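Local coordinates for protein ninB (Enterobacteria phage lambda, PDB 1PC6) that probably acts like bacterial RecFOR in helping to initiate genetic exchange in phage lambda, at residues Trp66-Ala69 against Glu70-Lys73. Numbering follows the deposited sequence.
With BME (beta-mercaptoethanol), chain C.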
# COMPACT_ATOMS: atom_id res chain seq x y z
N TRP A 66 0.96 0.62 -23.26
CA TRP A 66 1.78 1.06 -22.16
C TRP A 66 1.09 0.82 -20.84
O TRP A 66 -0.09 1.13 -20.67
CB TRP A 66 2.10 2.54 -22.32
CG TRP A 66 2.79 2.81 -23.62
CD1 TRP A 66 2.22 2.92 -24.84
CD2 TRP A 66 4.21 2.97 -23.82
NE1 TRP A 66 3.17 3.14 -25.80
CE2 TRP A 66 4.41 3.17 -25.20
CE3 TRP A 66 5.32 2.96 -22.98
CZ2 TRP A 66 5.68 3.36 -25.76
CZ3 TRP A 66 6.59 3.14 -23.53
CH2 TRP A 66 6.75 3.34 -24.91
N LEU A 67 1.82 0.25 -19.90
CA LEU A 67 1.27 -0.05 -18.59
C LEU A 67 1.87 0.88 -17.56
O LEU A 67 3.01 1.31 -17.68
CB LEU A 67 1.60 -1.49 -18.22
CG LEU A 67 1.31 -2.48 -19.33
CD1 LEU A 67 1.67 -3.86 -18.83
CD2 LEU A 67 -0.15 -2.39 -19.74
N ASP A 68 1.08 1.17 -16.53
CA ASP A 68 1.53 2.04 -15.46
C ASP A 68 2.34 1.22 -14.47
O ASP A 68 2.35 0.00 -14.54
CB ASP A 68 0.33 2.70 -14.78
CG ASP A 68 -0.86 1.77 -14.66
OD1 ASP A 68 -1.14 1.33 -13.52
OD2 ASP A 68 -1.50 1.49 -15.70
N ALA A 69 3.02 1.89 -13.55
CA ALA A 69 3.85 1.19 -12.57
C ALA A 69 3.13 0.08 -11.82
O ALA A 69 3.69 -0.99 -11.62
CB ALA A 69 4.43 2.19 -11.58
N GLU A 70 1.89 0.33 -11.42
CA GLU A 70 1.14 -0.67 -10.67
C GLU A 70 0.95 -1.92 -11.50
O GLU A 70 1.18 -3.03 -11.03
CB GLU A 70 -0.23 -0.12 -10.27
CG GLU A 70 -0.18 1.21 -9.52
CD GLU A 70 -1.39 1.42 -8.62
OE1 GLU A 70 -1.53 0.62 -7.66
OE2 GLU A 70 -2.18 2.36 -8.86
N SER A 71 0.53 -1.72 -12.74
CA SER A 71 0.31 -2.82 -13.65
C SER A 71 1.61 -3.59 -13.88
O SER A 71 1.58 -4.82 -13.98
CB SER A 71 -0.23 -2.30 -14.99
OG SER A 71 -1.45 -1.59 -14.83
N TRP A 72 2.74 -2.90 -13.96
CA TRP A 72 4.02 -3.58 -14.16
C TRP A 72 4.44 -4.36 -12.91
O TRP A 72 5.14 -5.37 -13.02
CB TRP A 72 5.13 -2.59 -14.54
CG TRP A 72 5.27 -2.34 -16.02
CD1 TRP A 72 4.93 -1.20 -16.69
CD2 TRP A 72 5.78 -3.25 -17.00
NE1 TRP A 72 5.21 -1.34 -18.03
CE2 TRP A 72 5.73 -2.59 -18.25
CE3 TRP A 72 6.28 -4.55 -16.96
CZ2 TRP A 72 6.16 -3.19 -19.44
CZ3 TRP A 72 6.71 -5.15 -18.13
CH2 TRP A 72 6.65 -4.47 -19.36
N LYS A 73 4.01 -3.92 -11.73
CA LYS A 73 4.36 -4.64 -10.51
C LYS A 73 3.72 -6.02 -10.59
O LYS A 73 4.34 -7.03 -10.25
CB LYS A 73 3.88 -3.88 -9.27
CG LYS A 73 4.40 -4.45 -7.96
CD LYS A 73 4.21 -3.49 -6.79
CE LYS A 73 2.76 -3.39 -6.29
NZ LYS A 73 2.37 -4.48 -5.33
C1 BME C . 2.00 -7.00 -7.08
C2 BME C . 1.28 -8.14 -7.83
O1 BME C . 1.78 -5.78 -7.75
S2 BME C . -0.50 -7.81 -7.90
O HOH W 1 4.58 0.43 -20.31
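Trp72 N gives its hydrogen to Asp68 O (3.0 Å, 155° at the hydrogen), and Lys73 N donates to Ala69 O at 2.9 Å. These two i to i+4 bonds close the first turn of helix 69-80.

On the polar side, the carboxylate of Asp68 folds forward over the turn. Its CG sits between the backbone N and the carbonyl carbon (chi1 38°), a rotation that leaves both oxygens 3.2 Å from Ser71 OG, so the hydroxyl's one proton can be shared between them only weakly. The stronger partner of Asp68 is Arg103 of the second subunit, whose NH2 forms a salt bridge with OD1. Through NH1 the same arginine makes a second salt bridge, to Glu70 OE2, so one guanidinium probably eases the repulsion between two nearby acids.

Apolar contact lies on another side of the turn. Leu67 lays CB against the pyrrole part of the Trp72 indole, 3.7 Å from CD1, while its CD1 stands over one ring face, offset toward the rim. At the ring edge a water accepts from Trp72 NE1 at 3.0 Å and from Leu67 N at 2.8 Å, tying loop to helix.

Beyond the turn, Trp72 packs against Trp62 and Phe119, and Ala69 against helix 43-59. Altogether this is a helix N-terminus with Asp68 as N-cap, placed at the dimer interface of NinB.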